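Local structure of uncharacterized protein (3H04) at residues 258-261 with 262-266; 142-145 with 146-150; 169-172 with 173-176. The protein is of unknown function but has an alpha/beta-hydrolase fold and family membership consistent with an esterase-like hydrolase. One frame throughout, in Å; residues are numbered along the deposited sequence.

Contact 1 (258-261 with 262-266); sequences AITI and YRKVV
Y262 meets A258 one turn back along helix 256-273, the C-terminal helix of an alpha/beta-hydrolase fold, and three further i to i+4 pairs follow. The backbone evidence is four hydrogen bonds: Y262 N to A258 O, R263 N to I259 O at 2.9 Å, K264 N to T260 O, and V265 N to I261 O. The N-H...O angle falls from 167° in the first to 141° in the last, the most bent of the four. Side-chain van der Waals contacts accompany two of these pairs. I259 and R263 run alongside each other: CG2 of I259 is anti to the backbone N (chi1 -72°), and the R263 chain, extended from CG to NE, brings NE to 3.8 Å from that CG2. T260 and K264 do likewise, CG2 of T260 lying 4.1 Å from CE of K264, while T260 OG1 bonds back to D256 O. The inward side carries I261 and V265, which pack on F213 of strand 212-217 and F125 of strand 121-125; A258 and I259 touch Y52 of helix 50-56. The Y262 side chain is held by its ring, stacked on Y52 and edge-to-face with F125, and by its hydroxyl, hydrogen-bonded to D251 OD2. Beyond accepting from Y262 N, A258 O lies in the plane of the Y262 ring, at the edge, 3.2 Å from CD1.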
loop_
_atom_site.group_PDB
_atom_site.type_symbol
_atom_site.label_atom_id
_atom_site.label_comp_id
_atom_site.label_asym_id
_atom_site.label_seq_id
_atom_site.Cartn_x
_atom_site.Cartn_y
_atom_site.Cartn_z
ATOM N N ALA A 258 -6.473 -15.968 -7.222
ATOM C CA ALA A 258 -5.492 -14.910 -7.023
ATOM C C ALA A 258 -4.499 -14.812 -8.176
ATOM O O ALA A 258 -4.198 -13.717 -8.629
ATOM C CB ALA A 258 -4.768 -15.064 -5.693
ATOM N N ILE A 259 -4.062 -15.946 -8.687
ATOM C CA ILE A 259 -3.137 -15.968 -9.815
ATOM C C ILE A 259 -3.818 -15.311 -11.020
ATOM O O ILE A 259 -3.212 -14.521 -11.738
ATOM C CB ILE A 259 -2.700 -17.443 -10.176
ATOM C CG1 ILE A 259 -1.752 -17.992 -9.104
ATOM C CG2 ILE A 259 -2.085 -17.529 -11.543
ATOM C CD1 ILE A 259 -0.547 -17.134 -8.822
ATOM N N THR A 260 -5.085 -15.631 -11.225
ATOM C CA THR A 260 -5.804 -15.064 -12.358
ATOM C C THR A 260 -5.858 -13.547 -12.348
ATOM O O THR A 260 -5.679 -12.903 -13.383
ATOM C CB THR A 260 -7.216 -15.670 -12.440
ATOM O OG1 THR A 260 -7.048 -17.024 -12.812
ATOM C CG2 THR A 260 -8.091 -14.960 -13.444
ATOM N N ILE A 261 -6.127 -12.993 -11.180
ATOM C CA ILE A 261 -6.112 -11.549 -10.969
ATOM C C ILE A 261 -4.715 -10.930 -11.204
ATOM O O ILE A 261 -4.612 -9.909 -11.848
ATOM C CB ILE A 261 -6.700 -11.192 -9.570
ATOM C CG1 ILE A 261 -8.226 -11.519 -9.618
ATOM C CG2 ILE A 261 -6.428 -9.678 -9.207
ATOM C CD1 ILE A 261 -9.000 -11.373 -8.299
ATOM N N TYR A 262 -3.663 -11.567 -10.725
ATOM C CA TYR A 262 -2.286 -11.131 -11.016
ATOM C C TYR A 262 -1.967 -11.152 -12.507
ATOM O O TYR A 262 -1.300 -10.251 -12.997
ATOM C CB TYR A 262 -1.206 -11.932 -10.217
ATOM C CG TYR A 262 -0.989 -11.384 -8.822
ATOM C CD1 TYR A 262 -1.745 -11.835 -7.740
ATOM C CD2 TYR A 262 -0.074 -10.366 -8.594
ATOM C CE1 TYR A 262 -1.569 -11.283 -6.460
ATOM C CE2 TYR A 262 0.123 -9.799 -7.315
ATOM C CZ TYR A 262 -0.647 -10.272 -6.245
ATOM O OH TYR A 262 -0.496 -9.744 -4.992
ATOM N N ARG A 263 -2.433 -12.174 -13.220
ATOM C CA ARG A 263 -2.270 -12.200 -14.673
ATOM C C ARG A 263 -3.044 -11.073 -15.343
ATOM O O ARG A 263 -2.530 -10.466 -16.247
ATOM C CB ARG A 263 -2.688 -13.535 -15.262
ATOM C CG ARG A 263 -1.676 -14.618 -14.951
ATOM C CD ARG A 263 -2.031 -15.883 -15.688
ATOM N NE ARG A 263 -1.251 -17.027 -15.223
ATOM C CZ ARG A 263 0.053 -17.213 -15.442
ATOM N NH1 ARG A 263 0.783 -16.323 -16.104
ATOM N NH2 ARG A 263 0.633 -18.324 -14.990
ATOM N N LYS A 264 -4.230 -10.749 -14.832
ATOM C CA LYS A 264 -4.975 -9.588 -15.306
ATOM C C LYS A 264 -4.243 -8.256 -15.027
ATOM O O LYS A 264 -4.352 -7.321 -15.806
ATOM C CB LYS A 264 -6.358 -9.521 -14.656
ATOM C CG LYS A 264 -7.313 -10.611 -15.028
ATOM C CD LYS A 264 -8.602 -10.387 -14.287
ATOM C CE LYS A 264 -9.670 -11.345 -14.725
ATOM N NZ LYS A 264 -10.323 -10.813 -15.883
ATOM N N VAL A 265 -3.490 -8.201 -13.935
ATOM C CA VAL A 265 -2.691 -7.025 -13.636
ATOM C C VAL A 265 -1.671 -6.791 -14.751
ATOM O O VAL A 265 -1.560 -5.686 -15.302
ATOM C CB VAL A 265 -2.004 -7.125 -12.260
ATOM C CG1 VAL A 265 -0.877 -6.107 -12.154
ATOM C CG2 VAL A 265 -3.048 -6.906 -11.146
ATOM N N VAL A 266 -0.954 -7.850 -15.102
ATOM C CA VAL A 266 0.026 -7.806 -16.183
ATOM C C VAL A 266 -0.563 -7.412 -17.561
ATOM O O VAL A 266 0.078 -6.678 -18.350
ATOM C CB VAL A 266 0.759 -9.140 -16.273
ATOM C CG1 VAL A 266 1.609 -9.240 -17.589
ATOM C CG2 VAL A 266 1.626 -9.316 -15.017
#

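Contact 2 (142-145 with 146-150); sequences YYAK and IAQSI
A surface contact within one short helix, this lies towards the C-terminal part of 141-147 and overlaps a type I beta turn from A147 to I150, with A144 and Q148 meeting across it. Two i to i+4 backbone bonds are the evidence: A147 N donates to Y143 O at 3.0 Å, and Q148 N to A144 O at 2.9 Å. The Q148 side chain runs on past the same carbonyl: chi1 of -73° sets CG beside the backbone N, 3.2 Å from A144 O, and the chain beyond it is extended. At the other end, Y142 CD2 stands 3.7 Å above the centre of one face of the Y143 ring. Y143 OH is hydrogen-bonded to D222, and its ring meets Y176 of helix 173-182 edge-to-face; I146 packs on L174 and V177 of that helix. A water donates to Y142 O and accepts from I146 N, each at 2.9 Å. Further on, S149 OG donates to K145 O at 2.7 Å, tilted 34° from the carbonyl plane. Not every polar group here relies on a direct backbone bond: a water links the I146 amide to the Y142 carbonyl, and the S149 hydroxyl donates to the K145 carbonyl.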
loop_
_atom_site.group_PDB
_atom_site.type_symbol
_atom_site.label_atom_id
_atom_site.label_comp_id
_atom_site.label_asym_id
_atom_site.label_seq_id
_atom_site.Cartn_x
_atom_site.Cartn_y
_atom_site.Cartn_z
ATOM N N TYR A 142 -14.977 -6.027 13.431
ATOM C CA TYR A 142 -14.181 -7.226 13.221
ATOM C C TYR A 142 -13.018 -7.283 14.201
ATOM O O TYR A 142 -12.687 -8.357 14.677
ATOM C CB TYR A 142 -13.721 -7.298 11.774
ATOM C CG TYR A 142 -12.875 -8.483 11.437
ATOM C CD1 TYR A 142 -13.451 -9.685 10.961
ATOM C CD2 TYR A 142 -11.498 -8.414 11.541
ATOM C CE1 TYR A 142 -12.639 -10.815 10.667
ATOM C CE2 TYR A 142 -10.690 -9.506 11.246
ATOM C CZ TYR A 142 -11.278 -10.713 10.819
ATOM O OH TYR A 142 -10.451 -11.742 10.497
ATOM N N TYR A 143 -12.414 -6.138 14.513
ATOM C CA TYR A 143 -11.227 -6.078 15.396
ATOM C C TYR A 143 -11.500 -5.890 16.880
ATOM O O TYR A 143 -10.603 -6.051 17.701
ATOM C CB TYR A 143 -10.312 -4.956 14.883
ATOM C CG TYR A 143 -9.724 -5.268 13.529
ATOM C CD1 TYR A 143 -8.860 -6.347 13.358
ATOM C CD2 TYR A 143 -10.025 -4.511 12.432
ATOM C CE1 TYR A 143 -8.273 -6.612 12.092
ATOM C CE2 TYR A 143 -9.451 -4.775 11.174
ATOM C CZ TYR A 143 -8.612 -5.862 11.016
ATOM O OH TYR A 143 -8.046 -6.125 9.782
ATOM N N ALA A 144 -12.738 -5.507 17.222
ATOM C CA ALA A 144 -13.097 -5.101 18.589
ATOM C C ALA A 144 -12.855 -6.146 19.706
ATOM O O ALA A 144 -12.322 -5.804 20.785
ATOM C CB ALA A 144 -14.570 -4.624 18.590
ATOM N N LYS A 145 -13.194 -7.416 19.470
ATOM C CA LYS A 145 -13.062 -8.445 20.534
ATOM C C LYS A 145 -11.597 -8.632 20.944
ATOM O O LYS A 145 -11.270 -8.600 22.126
ATOM C CB LYS A 145 -13.607 -9.806 20.104
ATOM C CG LYS A 145 -15.121 -9.882 19.879
ATOM C CD LYS A 145 -15.637 -11.303 20.160
ATOM C CE LYS A 145 -17.099 -11.464 19.758
ATOM N NZ LYS A 145 -17.817 -12.588 20.475
ATOM N N ILE A 146 -10.728 -8.827 19.951
ATOM C CA ILE A 146 -9.317 -9.001 20.223
ATOM C C ILE A 146 -8.768 -7.740 20.849
ATOM O O ILE A 146 -7.984 -7.818 21.828
ATOM C CB ILE A 146 -8.509 -9.431 18.954
ATOM C CG1 ILE A 146 -8.918 -10.859 18.550
ATOM C CG2 ILE A 146 -6.994 -9.419 19.237
ATOM C CD1 ILE A 146 -7.877 -11.557 17.638
ATOM N N ALA A 147 -9.191 -6.582 20.338
ATOM C CA ALA A 147 -8.731 -5.303 20.900
ATOM C C ALA A 147 -9.062 -5.183 22.386
ATOM O O ALA A 147 -8.240 -4.754 23.174
ATOM C CB ALA A 147 -9.288 -4.095 20.107
ATOM N N GLN A 148 -10.242 -5.620 22.766
ATOM C CA GLN A 148 -10.678 -5.637 24.150
ATOM C C GLN A 148 -9.975 -6.678 25.041
ATOM O O GLN A 148 -10.143 -6.632 26.266
ATOM C CB GLN A 148 -12.192 -5.895 24.185
ATOM C CG GLN A 148 -12.958 -4.698 23.729
ATOM C CD GLN A 148 -14.438 -4.984 23.508
ATOM O OE1 GLN A 148 -14.964 -5.971 24.021
ATOM N NE2 GLN A 148 -15.107 -4.109 22.749
ATOM N N SER A 149 -9.220 -7.610 24.454
ATOM C CA SER A 149 -8.611 -8.707 25.238
ATOM C C SER A 149 -7.158 -8.393 25.540
ATOM O O SER A 149 -6.504 -9.143 26.288
ATOM C CB SER A 149 -8.684 -10.053 24.526
ATOM O OG SER A 149 -9.847 -10.208 23.698
ATOM N N ILE A 150 -6.652 -7.304 24.988
ATOM C CA ILE A 150 -5.320 -6.812 25.370
ATOM C C ILE A 150 -5.471 -5.495 26.139
ATOM O O ILE A 150 -6.595 -5.029 26.367
ATOM C CB ILE A 150 -4.422 -6.623 24.160
ATOM C CG1 ILE A 150 -4.989 -5.578 23.189
ATOM C CG2 ILE A 150 -4.205 -7.972 23.453
ATOM C CD1 ILE A 150 -4.495 -5.768 21.788
HETATM O O HOH W 1 -11.649 -9.229 17.252
#

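Contact 3 (169-172 with 173-176); sequences IAQR and FLIY
F173 is linked to A170 by a water, and its CD2 lies 4.3 Å from A170 O: F173 N donates to the water at 2.8 Å, and the water donates in turn to A170 O. With chi1 at 88°, CG of F173 stands between the backbone N and the carbonyl carbon, a position that leaves the ring edge beside that water, which lies in the ring plane; the ring also touches F42. L174 follows, its N bonded to Q171 O at 3.0 Å, with the donor 42° out of the carbonyl plane. Its CD1 approaches CB of Q171 at 4.2 Å. I175 repeats the pattern, N to R172 O at 2.9 Å and 39° out of plane. Its side chain crosses that of R172 at a slant: CD1 meets CG of R172 at 3.6 Å and also lies over one face of the guanidinium. That group is fixed by a salt bridge from NH2 to E72 and hydrogen bonds from NE to M41 O and NH1 to Q168. Y176 ends the segment with its side chain leading away from 169-172, its OH hydrogen-bonded to D222 and R180. Successive i to i+3 bonds are characteristic of a 3-10-like turn, here in the first part of helix 173-182.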
loop_
_atom_site.group_PDB
_atom_site.type_symbol
_atom_site.label_atom_id
_atom_site.label_comp_id
_atom_site.label_asym_id
_atom_site.label_seq_id
_atom_site.Cartn_x
_atom_site.Cartn_y
_atom_site.Cartn_z
ATOM N N ILE A 169 9.125 -7.493 16.108
ATOM C CA ILE A 169 8.587 -8.574 16.918
ATOM C C ILE A 169 7.420 -9.172 16.151
ATOM O O ILE A 169 6.651 -8.453 15.527
ATOM C CB ILE A 169 8.158 -8.046 18.316
ATOM C CG1 ILE A 169 7.849 -9.188 19.311
ATOM C CG2 ILE A 169 7.005 -7.033 18.228
ATOM C CD1 ILE A 169 9.033 -9.935 19.845
ATOM N N ALA A 170 7.306 -10.491 16.207
ATOM C CA ALA A 170 6.305 -11.212 15.461
ATOM C C ALA A 170 4.923 -10.644 15.682
ATOM O O ALA A 170 4.181 -10.565 14.709
ATOM C CB ALA A 170 6.327 -12.715 15.792
ATOM N N GLN A 171 4.555 -10.223 16.909
ATOM C CA GLN A 171 3.149 -9.860 17.127
ATOM C C GLN A 171 2.800 -8.367 17.060
ATOM O O GLN A 171 1.800 -7.894 17.548
ATOM C CB GLN A 171 2.608 -10.509 18.385
ATOM C CG GLN A 171 3.155 -10.067 19.603
ATOM C CD GLN A 171 4.446 -10.786 19.999
ATOM O OE1 GLN A 171 5.232 -11.251 19.170
ATOM N NE2 GLN A 171 4.702 -10.787 21.273
ATOM N N ARG A 172 3.618 -7.639 16.349
ATOM C CA ARG A 172 3.447 -6.234 16.227
ATOM C C ARG A 172 2.071 -5.933 15.639
ATOM O O ARG A 172 1.488 -4.894 15.959
ATOM C CB ARG A 172 4.554 -5.673 15.312
ATOM C CG ARG A 172 4.465 -4.188 15.152
ATOM C CD ARG A 172 5.660 -3.683 14.430
ATOM N NE ARG A 172 5.431 -2.300 14.170
ATOM C CZ ARG A 172 5.987 -1.290 14.804
ATOM N NH1 ARG A 172 6.926 -1.480 15.736
ATOM N NH2 ARG A 172 5.588 -0.066 14.472
ATOM N N PHE A 173 1.557 -6.824 14.806
ATOM C CA PHE A 173 0.245 -6.581 14.195
ATOM C C PHE A 173 -0.908 -6.318 15.171
ATOM O O PHE A 173 -1.905 -5.668 14.795
ATOM C CB PHE A 173 -0.087 -7.678 13.216
ATOM C CG PHE A 173 -0.752 -8.794 13.807
ATOM C CD1 PHE A 173 -2.113 -8.750 13.960
ATOM C CD2 PHE A 173 -0.047 -9.889 14.264
ATOM C CE1 PHE A 173 -2.770 -9.715 14.508
ATOM C CE2 PHE A 173 -0.774 -10.937 14.833
ATOM C CZ PHE A 173 -2.133 -10.827 14.955
ATOM N N LEU A 174 -0.751 -6.724 16.439
ATOM C CA LEU A 174 -1.779 -6.432 17.438
ATOM C C LEU A 174 -1.932 -4.956 17.698
ATOM O O LEU A 174 -2.977 -4.550 18.159
ATOM C CB LEU A 174 -1.487 -7.144 18.758
ATOM C CG LEU A 174 -1.653 -8.659 18.711
ATOM C CD1 LEU A 174 -1.060 -9.277 20.002
ATOM C CD2 LEU A 174 -3.118 -9.080 18.488
ATOM N N ILE A 175 -0.884 -4.166 17.439
ATOM C CA ILE A 175 -0.987 -2.695 17.554
ATOM C C ILE A 175 -2.075 -2.171 16.601
ATOM O O ILE A 175 -2.875 -1.290 16.957
ATOM C CB ILE A 175 0.333 -1.996 17.211
ATOM C CG1 ILE A 175 1.473 -2.400 18.153
ATOM C CG2 ILE A 175 0.178 -0.439 17.291
ATOM C CD1 ILE A 175 2.834 -1.955 17.492
ATOM N N TYR A 176 -2.133 -2.753 15.413
ATOM C CA TYR A 176 -3.136 -2.372 14.392
ATOM C C TYR A 176 -4.549 -2.899 14.763
ATOM O O TYR A 176 -5.547 -2.183 14.611
ATOM C CB TYR A 176 -2.720 -2.894 13.028
ATOM C CG TYR A 176 -3.786 -2.704 11.960
ATOM C CD1 TYR A 176 -4.038 -1.415 11.427
ATOM C CD2 TYR A 176 -4.587 -3.736 11.564
ATOM C CE1 TYR A 176 -5.038 -1.183 10.529
ATOM C CE2 TYR A 176 -5.579 -3.542 10.574
ATOM C CZ TYR A 176 -5.791 -2.248 10.057
ATOM O OH TYR A 176 -6.775 -1.912 9.118
HETATM O O HOH W 2 3.162 -8.425 13.127
#

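In the fold
Along the chain the three contacts come in series, contact 2 first, contact 3 next and contact 1 last, and none nests within or crosses another. Each is local, so no long loop is closed: contact 2 lies along helix 141-147 and the turn after it, contact 3 leads from a loop into helix 173-182, and contact 1 lies within helix 256-273. Contacts 2 and 3, with centres 13 Å apart, touch and bring together two helices inserted between strands 121-125 and 212-217, near a probable Ser-His-Asp triad of S104, H248 and D220. Contact 1 packs against the central sheet; the nearest atoms of contacts 1 and 2 are about 17 Å apart, as are those of contacts 1 and 3.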